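Uronate isomerase (Bacillus halodurans C-125, PDB 3HK8) probably catalyses the reversible isomerisation of hexuronates such as D-glucuronate to the corresponding ketohexuronates, using a zinc ion held in an amidohydrolase-type barrel. Local coordinates at residues R170-L175 against A221-P226; K295-M300 against M320-W325; Q352-R357 against Y364-S369. All blocks are in the same frame, centred on the assembly; numbering follows the deposited sequence.

In the fold
Following the chain from the N terminus, the three interactions come in series: each closes before the next opens, and none nests or crosses. Interaction 1 closes a largely helical excursion of 45 residues, joining strand 169-170 and the start of helix 172-176 to strand 220-224. Interaction 2 closes the shorter beta-alpha-beta excursion through helix 306-315 and pairs strands 296-300 and 319-321 of the same sheet. Interaction 3 folds the loop after helix 331-345 against helix 361-386. Interactions 2 and 3 touch each other, W325 packing on D355, whereas interaction 1 stands apart. All three reach D-arabinohydroxamic acid (HDL), so barrel strands and a metal-binding loop converge on one pocket.

Interaction 1: R170-L175 against A221-P226. With HDL (D-arabinohydroxamic acid), chain C.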
loop_
_atom_site.group_PDB
_atom_site.type_symbol
_atom_site.label_atom_id
_atom_site.label_comp_id
_atom_site.label_asym_id
_atom_site.label_seq_id
_atom_site.Cartn_x
_atom_site.Cartn_y
_atom_site.Cartn_z
ATOM N N ARG A 170 34.400 5.645 -1.887
ATOM C CA ARG A 170 33.076 5.540 -2.494
ATOM C C ARG A 170 32.668 4.073 -2.524
ATOM O O ARG A 170 33.431 3.225 -2.987
ATOM C CB ARG A 170 33.084 6.122 -3.910
ATOM C CG ARG A 170 31.733 6.032 -4.624
ATOM C CD ARG A 170 30.619 6.758 -3.861
ATOM N NE ARG A 170 30.612 8.180 -4.160
ATOM C CZ ARG A 170 29.733 8.789 -4.957
ATOM N NH1 ARG A 170 28.755 8.106 -5.541
ATOM N NH2 ARG A 170 29.860 10.086 -5.201
ATOM N N LEU A 171 31.457 3.776 -2.057
ATOM C CA LEU A 171 31.004 2.391 -1.979
ATOM C C LEU A 171 29.738 1.960 -2.731
ATOM O O LEU A 171 29.176 0.906 -2.426
ATOM C CB LEU A 171 30.849 2.027 -0.502
ATOM C CG LEU A 171 32.151 2.149 0.297
ATOM C CD1 LEU A 171 31.860 2.060 1.782
ATOM C CD2 LEU A 171 33.119 1.056 -0.146
ATOM N N ASP A 172 29.295 2.746 -3.706
ATOM C CA ASP A 172 28.086 2.416 -4.462
ATOM C C ASP A 172 27.952 0.952 -4.920
ATOM O O ASP A 172 26.928 0.320 -4.684
ATOM C CB ASP A 172 27.961 3.350 -5.674
ATOM C CG ASP A 172 27.692 4.797 -5.271
ATOM O OD1 ASP A 172 27.998 5.158 -4.115
ATOM O OD2 ASP A 172 27.189 5.577 -6.106
ATOM N N PRO A 173 28.984 0.396 -5.578
ATOM C CA PRO A 173 28.913 -0.997 -6.045
ATOM C C PRO A 173 28.663 -2.006 -4.929
ATOM O O PRO A 173 27.903 -2.960 -5.100
ATOM C CB PRO A 173 30.271 -1.206 -6.718
ATOM C CG PRO A 173 30.608 0.176 -7.221
ATOM C CD PRO A 173 30.238 1.028 -6.023
ATOM N N LEU A 174 29.305 -1.786 -3.787
ATOM C CA LEU A 174 29.170 -2.677 -2.644
ATOM C C LEU A 174 27.783 -2.642 -2.022
ATOM O O LEU A 174 27.178 -3.690 -1.765
ATOM C CB LEU A 174 30.195 -2.322 -1.566
ATOM C CG LEU A 174 30.132 -3.188 -0.306
ATOM C CD1 LEU A 174 30.592 -4.603 -0.644
ATOM C CD2 LEU A 174 31.003 -2.593 0.787
ATOM N N LEU A 175 27.295 -1.429 -1.775
ATOM C CA LEU A 175 25.993 -1.222 -1.152
ATOM C C LEU A 175 24.783 -1.355 -2.073
ATOM O O LEU A 175 23.743 -1.839 -1.649
ATOM C CB LEU A 175 25.962 0.155 -0.467
ATOM C CG LEU A 175 26.528 0.253 0.960
ATOM C CD1 LEU A 175 27.870 -0.454 1.065
ATOM C CD2 LEU A 175 26.665 1.723 1.350
ATOM N N ALA A 221 31.577 7.085 1.437
ATOM C CA ALA A 221 30.383 7.654 0.816
ATOM C C ALA A 221 29.618 6.721 -0.114
ATOM O O ALA A 221 30.151 5.716 -0.586
ATOM C CB ALA A 221 30.770 8.916 0.056
ATOM N N VAL A 222 28.363 7.082 -0.375
ATOM C CA VAL A 222 27.489 6.323 -1.266
ATOM C C VAL A 222 26.344 7.220 -1.749
ATOM O O VAL A 222 25.870 8.086 -1.005
ATOM C CB VAL A 222 26.863 5.086 -0.545
ATOM C CG1 VAL A 222 25.916 5.548 0.562
ATOM C CG2 VAL A 222 26.097 4.214 -1.545
ATOM N N SER A 223 25.923 7.040 -3.000
ATOM C CA SER A 223 24.792 7.799 -3.523
ATOM C C SER A 223 23.636 6.804 -3.425
ATOM O O SER A 223 23.807 5.615 -3.711
ATOM C CB SER A 223 25.025 8.251 -4.976
ATOM O OG SER A 223 25.142 7.162 -5.873
ATOM N N LEU A 224 22.474 7.289 -2.993
ATOM C CA LEU A 224 21.313 6.433 -2.792
ATOM C C LEU A 224 20.074 6.877 -3.568
ATOM O O LEU A 224 19.904 8.056 -3.871
ATOM C CB LEU A 224 20.994 6.369 -1.291
ATOM C CG LEU A 224 22.149 5.873 -0.412
ATOM C CD1 LEU A 224 21.891 6.215 1.058
ATOM C CD2 LEU A 224 22.321 4.366 -0.611
ATOM N N PRO A 225 19.182 5.925 -3.888
ATOM C CA PRO A 225 17.953 6.213 -4.631
ATOM C C PRO A 225 16.881 6.887 -3.775
ATOM O O PRO A 225 16.963 6.892 -2.542
ATOM C CB PRO A 225 17.513 4.831 -5.103
ATOM C CG PRO A 225 17.902 3.963 -3.929
ATOM C CD PRO A 225 19.302 4.481 -3.605
ATOM N N PRO A 226 15.859 7.470 -4.427
ATOM C CA PRO A 226 14.763 8.145 -3.730
ATOM C C PRO A 226 14.037 7.168 -2.803
ATOM O O PRO A 226 13.450 7.571 -1.798
ATOM C CB PRO A 226 13.859 8.618 -4.874
ATOM C CG PRO A 226 14.830 8.826 -6.010
ATOM C CD PRO A 226 15.728 7.620 -5.890
HETATM O O1A HDL C . 28.649 11.865 -6.720
HETATM C C1 HDL C . 27.667 11.606 -7.465
HETATM O O1B HDL C . 27.050 10.515 -7.488
HETATM C C2 HDL C . 27.166 12.699 -8.426
HETATM O O2 HDL C . 27.703 13.966 -8.022
HETATM C C3 HDL C . 27.593 12.344 -9.880
HETATM O O3 HDL C . 29.010 12.414 -10.038
HETATM C C4 HDL C . 26.959 13.249 -10.996
HETATM O O4 HDL C . 26.979 12.584 -12.256
HETATM C C5 HDL C . 27.670 14.617 -11.186
HETATM O O5 HDL C . 28.200 14.941 -12.249
HETATM N N6 HDL C . 27.686 15.448 -10.135
HETATM O O6 HDL C . 26.575 16.108 -9.713
#
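D172 meets S223 with both carboxylate oxygens, and this is the tight part of the contact. The hydroxyl S223 OG donates to D172 OD2 at 2.6 Å, and the backbone S223 N donates to D172 OD1 at 3.0 Å; both donors stand above the carboxylate plane. Serine suits the place because its short side chain lets hydroxyl and amide serve one aspartate. Just before, the parallel strand pairing of R170 with A221 is fastened by L171 N to A221 O, 2.8 Å. Away from the ligand the contact is looser: L175 CD2 lies against the V222 side chain, 3.9 Å from V222 CG2, roughly perpendicular and without a polar bond. P225 and P226 leave the helix and are partly exposed, as is P173. R170 sets out with CG anti to its amide nitrogen (chi1 179°), then bends twice, laying CD on A221 O. R170 NH1 forms a salt bridge with D172 OD2 at 3.0 Å, its hydrogen bond weakly angled, while R170 NH2 reaches HDL O1A at 2.6 Å. The chemistry is consistent with second-shell support: S223 holds D172, which probably helps to orient R170, whose guanidinium would help to neutralise the ligand's carboxylate beside the zinc.

Interaction 2: K295-M300 against M320-W325. With HDL (D-arabinohydroxamic acid), chain C.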
loop_
_atom_site.group_PDB
_atom_site.type_symbol
_atom_site.label_atom_id
_atom_site.label_comp_id
_atom_site.label_asym_id
_atom_site.label_seq_id
_atom_site.Cartn_x
_atom_site.Cartn_y
_atom_site.Cartn_z
ATOM N N LYS A 295 28.922 9.456 12.720
ATOM C CA LYS A 295 28.789 10.781 12.144
ATOM C C LYS A 295 28.287 10.620 10.714
ATOM O O LYS A 295 28.725 9.727 9.982
ATOM C CB LYS A 295 30.137 11.508 12.167
ATOM C CG LYS A 295 30.590 11.885 13.577
ATOM C CD LYS A 295 31.971 12.522 13.582
ATOM C CE LYS A 295 33.045 11.534 13.130
ATOM N NZ LYS A 295 34.425 12.116 13.154
ATOM N N PHE A 296 27.370 11.494 10.326
ATOM C CA PHE A 296 26.767 11.441 9.008
ATOM C C PHE A 296 26.823 12.761 8.245
ATOM O O PHE A 296 26.428 13.807 8.757
ATOM C CB PHE A 296 25.300 11.019 9.139
ATOM C CG PHE A 296 25.097 9.659 9.750
ATOM C CD1 PHE A 296 25.036 8.523 8.949
ATOM C CD2 PHE A 296 24.946 9.517 11.130
ATOM C CE1 PHE A 296 24.823 7.258 9.511
ATOM C CE2 PHE A 296 24.731 8.259 11.705
ATOM C CZ PHE A 296 24.668 7.128 10.897
ATOM N N LEU A 297 27.309 12.691 7.015
ATOM C CA LEU A 297 27.370 13.844 6.126
ATOM C C LEU A 297 26.243 13.578 5.146
ATOM O O LEU A 297 26.190 12.501 4.554
ATOM C CB LEU A 297 28.704 13.881 5.382
ATOM C CG LEU A 297 29.882 14.451 6.173
ATOM C CD1 LEU A 297 31.203 13.978 5.571
ATOM C CD2 LEU A 297 29.792 15.983 6.163
ATOM N N VAL A 298 25.336 14.532 4.980
ATOM C CA VAL A 298 24.219 14.323 4.065
ATOM C C VAL A 298 23.903 15.486 3.139
ATOM O O VAL A 298 24.002 16.653 3.526
ATOM C CB VAL A 298 22.916 13.992 4.837
ATOM C CG1 VAL A 298 21.740 13.860 3.860
ATOM C CG2 VAL A 298 23.086 12.709 5.624
ATOM N N THR A 299 23.542 15.146 1.903
ATOM C CA THR A 299 23.120 16.123 0.906
ATOM C C THR A 299 22.026 15.403 0.121
ATOM O O THR A 299 22.118 14.195 -0.117
ATOM C CB THR A 299 24.269 16.559 -0.042
ATOM O OG1 THR A 299 23.889 17.769 -0.720
ATOM C CG2 THR A 299 24.570 15.479 -1.078
ATOM N N MET A 300 20.980 16.127 -0.259
ATOM C CA MET A 300 19.886 15.501 -0.992
ATOM C C MET A 300 19.644 16.169 -2.339
ATOM O O MET A 300 19.896 17.368 -2.517
ATOM C CB MET A 300 18.631 15.481 -0.108
ATOM C CG MET A 300 18.873 14.659 1.180
ATOM S SD MET A 300 17.485 14.461 2.288
ATOM C CE MET A 300 16.686 13.051 1.482
ATOM N N MET A 320 25.783 16.458 9.609
ATOM C CA MET A 320 26.358 17.675 9.040
ATOM C C MET A 320 25.861 17.704 7.598
ATOM O O MET A 320 26.194 16.822 6.805
ATOM C CB MET A 320 27.889 17.646 9.061
ATOM C CG MET A 320 28.526 18.859 8.370
ATOM S SD MET A 320 28.150 20.462 9.165
ATOM C CE MET A 320 29.122 20.314 10.618
ATOM N N ILE A 321 25.042 18.691 7.256
ATOM C CA ILE A 321 24.552 18.755 5.889
ATOM C C ILE A 321 25.517 19.583 5.063
ATOM O O ILE A 321 26.156 20.512 5.578
ATOM C CB ILE A 321 23.118 19.332 5.816
ATOM C CG1 ILE A 321 23.092 20.792 6.250
ATOM C CG2 ILE A 321 22.200 18.523 6.726
ATOM C CD1 ILE A 321 21.677 21.360 6.287
ATOM N N PHE A 322 25.644 19.231 3.787
ATOM C CA PHE A 322 26.561 19.937 2.912
ATOM C C PHE A 322 26.059 20.149 1.492
ATOM O O PHE A 322 25.233 19.389 0.984
ATOM C CB PHE A 322 27.900 19.189 2.858
ATOM C CG PHE A 322 27.842 17.873 2.113
ATOM C CD1 PHE A 322 28.206 17.801 0.770
ATOM C CD2 PHE A 322 27.399 16.715 2.749
ATOM C CE1 PHE A 322 28.130 16.597 0.067
ATOM C CE2 PHE A 322 27.315 15.501 2.057
ATOM C CZ PHE A 322 27.680 15.442 0.713
ATOM N N GLY A 323 26.582 21.213 0.886
ATOM C CA GLY A 323 26.311 21.583 -0.488
ATOM C C GLY A 323 24.929 21.659 -1.103
ATOM O O GLY A 323 23.902 21.392 -0.480
ATOM N N CYS A 324 24.943 22.084 -2.360
ATOM C CA CYS A 324 23.755 22.207 -3.191
ATOM C C CYS A 324 24.144 21.298 -4.337
ATOM O O CYS A 324 24.790 21.700 -5.301
ATOM C CB CYS A 324 23.580 23.656 -3.629
ATOM S SG CYS A 324 23.433 24.747 -2.180
ATOM N N TRP A 325 23.748 20.044 -4.188
ATOM C CA TRP A 325 24.100 18.982 -5.107
ATOM C C TRP A 325 23.418 18.832 -6.465
ATOM O O TRP A 325 22.183 18.791 -6.566
ATOM C CB TRP A 325 23.988 17.662 -4.331
ATOM C CG TRP A 325 24.399 16.425 -5.065
ATOM C CD1 TRP A 325 25.482 16.271 -5.881
ATOM C CD2 TRP A 325 23.788 15.130 -4.962
ATOM N NE1 TRP A 325 25.587 14.956 -6.292
ATOM C CE2 TRP A 325 24.561 14.237 -5.740
ATOM C CE3 TRP A 325 22.660 14.640 -4.285
ATOM C CZ2 TRP A 325 24.244 12.879 -5.861
ATOM C CZ3 TRP A 325 22.345 13.290 -4.406
ATOM C CH2 TRP A 325 23.137 12.425 -5.191
HETATM O O1A HDL C . 28.649 11.865 -6.720
HETATM C C1 HDL C . 27.667 11.606 -7.465
HETATM O O1B HDL C . 27.050 10.515 -7.488
HETATM C C2 HDL C . 27.166 12.699 -8.426
HETATM O O2 HDL C . 27.703 13.966 -8.022
HETATM C C3 HDL C . 27.593 12.344 -9.880
HETATM O O3 HDL C . 29.010 12.414 -10.038
HETATM C C4 HDL C . 26.959 13.249 -10.996
HETATM O O4 HDL C . 26.979 12.584 -12.256
HETATM C C5 HDL C . 27.670 14.617 -11.186
HETATM O O5 HDL C . 28.200 14.941 -12.249
HETATM N N6 HDL C . 27.686 15.448 -10.135
HETATM O O6 HDL C . 26.575 16.108 -9.713
HETATM O O HOH W 1 22.027 19.128 -2.073
#
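Strand 296-300, helix 306-315 and strand 319-321 form a beta-alpha-beta unit, and its two parallel strands meet here, L297 beside M320 and V298 beside I321. Three backbone bonds stitch them together: M320 N to F296 O at 2.9 Å, V298 N to M320 O, and F322 N to V298 O. On one face of the sheet L297 and M320 run alongside each other in the same direction, with L297 CD2 against M320 CG; on the other, V298 and I321 both pack on L309 of the connecting helix. Leucine and methionine on one face, and beta-branched valine and isoleucine on the other, give these buried faces apolar surface; beta-branching also suits extended strands.

Past the paired residues, T299 takes over. With its hydroxyl anti to the backbone nitrogen (chi1 -164°), T299 OG1 donates to F322 O at 2.7 Å and, from a water, accepts a bond of the same length. That water also donates to M300 O and accepts from W325 N, at 2.9 Å, so it replaces the strand bonds where the backbones diverge. Threonine serves twice: its CB sits over a face of the F322 ring, 3.8 Å from the centroid, in a CH-pi contact, while CG2 rests against F322 CZ and W325 CE3. G323, after F322, has a positive phi of 48°, a conformation glycine adopts easily.

The chain then brings W325 to the pocket. Its indole edge faces M300 C and the ligand, and W325 NE1 donates almost straight to HDL O2, 2.9 Å away, at an N-H...O angle of 177°. Parallel strands carrying ligand-binding residues just beyond their C-terminal ends are typical of the (beta/alpha)8 barrel, the fold of the amidohydrolase superfamily.

Interaction 3: Q352-R357 against Y364-S369; sequences QHSDAR and YKWHHS. With ZN (zinc ion), chain E; HDL (D-arabinohydroxamic acid), chain C.
The side-chain oxygen Q352 OE1 is gripped by two backbone amides: it accepts from H353 N at 3.1 Å, well to the side of its C=O direction, and from C324 N in the neighbouring loop. The other end of the same amide crosses to the helix: Q352 NE2 donates to S369 OG at 3.0 Å, nearly straight at 170°, with the hydroxyl in the amide plane. Glutamine suits this buried place because it can accept and donate at once, and these bonds fix the rotation of its amide. The segment belongs to the metal-binding loop of an amidohydrolase-like barrel, and helix 361-386 backs it.

Three residues earlier in the helix, W366 presents the rim of its indole to the loop, Q352 O lying near the ring plane, 3.3 Å from W366 CH2. Its NE1 shares D24 OD2 with S354 OG, so a single carboxylate ties helix and loop to strand 22-24. S354 OG also accepts from A356 N at 3.1 Å, closing an ST turn, and S354 CB packs 3.7 Å from K365 CB. The lysine chain bends at chi2 (-79°) and then runs past S354 O, carrying its amine to Y48 OH.

Beyond the turn, R357 NE donates to HDL O5 at 2.7 Å and R357 NH2 to HDL O4, the guanidinium meeting the ligand edge-on. H353 NE2 donates to D355 OD2, a second-shell bond that helps hold the carboxylate while D355 OD1 binds the zinc ion at 2.0 Å, beside H26 and H28.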
loop_
_atom_site.group_PDB
_atom_site.type_symbol
_atom_site.label_atom_id
_atom_site.label_comp_id
_atom_site.label_asym_id
_atom_site.label_seq_id
_atom_site.Cartn_x
_atom_site.Cartn_y
_atom_site.Cartn_z
ATOM N N GLN A 352 28.652 24.589 0.500
ATOM C CA GLN A 352 28.870 24.101 -0.846
ATOM C C GLN A 352 30.073 23.195 -1.065
ATOM O O GLN A 352 30.982 23.120 -0.236
ATOM C CB GLN A 352 28.970 25.319 -1.783
ATOM C CG GLN A 352 29.036 25.006 -3.270
ATOM C CD GLN A 352 27.748 24.383 -3.802
ATOM O OE1 GLN A 352 27.309 23.328 -3.329
ATOM N NE2 GLN A 352 27.141 25.031 -4.791
ATOM N N HIS A 353 30.030 22.494 -2.198
ATOM C CA HIS A 353 31.097 21.625 -2.676
ATOM C C HIS A 353 30.954 21.784 -4.195
ATOM O O HIS A 353 29.875 22.133 -4.669
ATOM C CB HIS A 353 30.900 20.161 -2.239
ATOM C CG HIS A 353 29.737 19.473 -2.884
ATOM N ND1 HIS A 353 28.463 19.499 -2.353
ATOM C CD2 HIS A 353 29.656 18.736 -4.018
ATOM C CE1 HIS A 353 27.649 18.807 -3.133
ATOM N NE2 HIS A 353 28.348 18.333 -4.149
ATOM N N SER A 354 32.017 21.547 -4.956
ATOM C CA SER A 354 31.946 21.734 -6.407
ATOM C C SER A 354 31.455 20.540 -7.213
ATOM O O SER A 354 30.766 20.719 -8.216
ATOM C CB SER A 354 33.312 22.136 -6.959
ATOM O OG SER A 354 34.187 21.017 -6.972
ATOM N N ASP A 355 31.815 19.332 -6.784
ATOM C CA ASP A 355 31.442 18.122 -7.502
ATOM C C ASP A 355 32.119 18.170 -8.876
ATOM O O ASP A 355 31.650 17.556 -9.833
ATOM C CB ASP A 355 29.924 18.056 -7.690
ATOM C CG ASP A 355 29.356 16.694 -7.337
ATOM O OD1 ASP A 355 29.913 15.676 -7.799
ATOM O OD2 ASP A 355 28.354 16.647 -6.595
ATOM N N ALA A 356 33.224 18.902 -8.966
ATOM C CA ALA A 356 33.929 19.054 -10.234
ATOM C C ALA A 356 34.410 17.740 -10.848
ATOM O O ALA A 356 34.991 16.896 -10.163
ATOM C CB ALA A 356 35.106 20.008 -10.065
ATOM N N ARG A 357 34.146 17.588 -12.144
ATOM C CA ARG A 357 34.552 16.415 -12.912
ATOM C C ARG A 357 35.729 16.810 -13.791
ATOM O O ARG A 357 36.534 15.966 -14.189
ATOM C CB ARG A 357 33.395 15.922 -13.793
ATOM C CG ARG A 357 32.449 14.968 -13.093
ATOM C CD ARG A 357 31.188 14.779 -13.896
ATOM N NE ARG A 357 30.343 13.720 -13.358
ATOM C CZ ARG A 357 30.542 12.419 -13.558
ATOM N NH1 ARG A 357 31.566 11.999 -14.290
ATOM N NH2 ARG A 357 29.702 11.535 -13.034
ATOM N N TYR A 364 34.713 28.282 -11.872
ATOM C CA TYR A 364 33.342 28.778 -11.903
ATOM C C TYR A 364 32.471 28.259 -10.760
ATOM O O TYR A 364 31.662 29.003 -10.220
ATOM C CB TYR A 364 32.697 28.489 -13.271
ATOM C CG TYR A 364 31.876 27.218 -13.386
ATOM C CD1 TYR A 364 30.614 27.116 -12.784
ATOM C CD2 TYR A 364 32.306 26.163 -14.192
ATOM C CE1 TYR A 364 29.795 25.996 -13.002
ATOM C CE2 TYR A 364 31.504 25.044 -14.415
ATOM C CZ TYR A 364 30.246 24.970 -13.824
ATOM O OH TYR A 364 29.421 23.905 -14.115
ATOM N N LYS A 365 32.635 26.996 -10.381
ATOM C CA LYS A 365 31.831 26.449 -9.293
ATOM C C LYS A 365 31.992 27.302 -8.038
ATOM O O LYS A 365 31.002 27.684 -7.405
ATOM C CB LYS A 365 32.249 25.010 -8.978
ATOM C CG LYS A 365 32.046 24.024 -10.120
ATOM C CD LYS A 365 30.602 23.582 -10.244
ATOM C CE LYS A 365 30.493 22.461 -11.265
ATOM N NZ LYS A 365 29.109 21.944 -11.372
ATOM N N TRP A 366 33.236 27.607 -7.677
ATOM C CA TRP A 366 33.458 28.401 -6.484
ATOM C C TRP A 366 33.206 29.888 -6.671
ATOM O O TRP A 366 32.800 30.566 -5.728
ATOM C CB TRP A 366 34.862 28.154 -5.923
ATOM C CG TRP A 366 34.932 26.814 -5.281
ATOM C CD1 TRP A 366 35.556 25.696 -5.766
ATOM C CD2 TRP A 366 34.232 26.405 -4.107
ATOM N NE1 TRP A 366 35.276 24.611 -4.966
ATOM C CE2 TRP A 366 34.463 25.020 -3.941
ATOM C CE3 TRP A 366 33.421 27.075 -3.178
ATOM C CZ2 TRP A 366 33.910 24.293 -2.882
ATOM C CZ3 TRP A 366 32.873 26.353 -2.130
ATOM C CH2 TRP A 366 33.121 24.974 -1.991
ATOM N N HIS A 367 33.435 30.399 -7.875
ATOM C CA HIS A 367 33.197 31.812 -8.131
ATOM C C HIS A 367 31.694 32.098 -8.036
ATOM O O HIS A 367 31.268 33.020 -7.338
ATOM C CB HIS A 367 33.721 32.191 -9.516
ATOM C CG HIS A 367 33.580 33.647 -9.843
ATOM N ND1 HIS A 367 32.360 34.284 -9.901
ATOM C CD2 HIS A 367 34.509 34.586 -10.148
ATOM C CE1 HIS A 367 32.541 35.554 -10.225
ATOM N NE2 HIS A 367 33.836 35.762 -10.381
ATOM N N HIS A 368 30.894 31.288 -8.723
ATOM C CA HIS A 368 29.443 31.456 -8.721
ATOM C C HIS A 368 28.835 31.280 -7.328
ATOM O O HIS A 368 27.978 32.061 -6.917
ATOM C CB HIS A 368 28.789 30.458 -9.687
ATOM C CG HIS A 368 29.121 30.696 -11.130
ATOM N ND1 HIS A 368 28.573 29.947 -12.151
ATOM C CD2 HIS A 368 29.945 31.594 -11.723
ATOM C CE1 HIS A 368 29.047 30.372 -13.310
ATOM N NE2 HIS A 368 29.881 31.370 -13.079
ATOM N N SER A 369 29.271 30.246 -6.613
ATOM C CA SER A 369 28.756 29.975 -5.273
ATOM C C SER A 369 29.208 31.005 -4.242
ATOM O O SER A 369 28.424 31.420 -3.401
ATOM C CB SER A 369 29.175 28.575 -4.813
ATOM O OG SER A 369 28.498 27.584 -5.561
HETATM ZN ZN ZN E . 29.601 13.800 -7.063
HETATM O O1A HDL C . 28.649 11.865 -6.720
HETATM C C1 HDL C . 27.667 11.606 -7.465
HETATM O O1B HDL C . 27.050 10.515 -7.488
HETATM C C2 HDL C . 27.166 12.699 -8.426
HETATM O O2 HDL C . 27.703 13.966 -8.022
HETATM C C3 HDL C . 27.593 12.344 -9.880
HETATM O O3 HDL C . 29.010 12.414 -10.038
HETATM C C4 HDL C . 26.959 13.249 -10.996
HETATM O O4 HDL C . 26.979 12.584 -12.256
HETATM C C5 HDL C . 27.670 14.617 -11.186
HETATM O O5 HDL C . 28.200 14.941 -12.249
HETATM N N6 HDL C . 27.686 15.448 -10.135
HETATM O O6 HDL C . 26.575 16.108 -9.713
#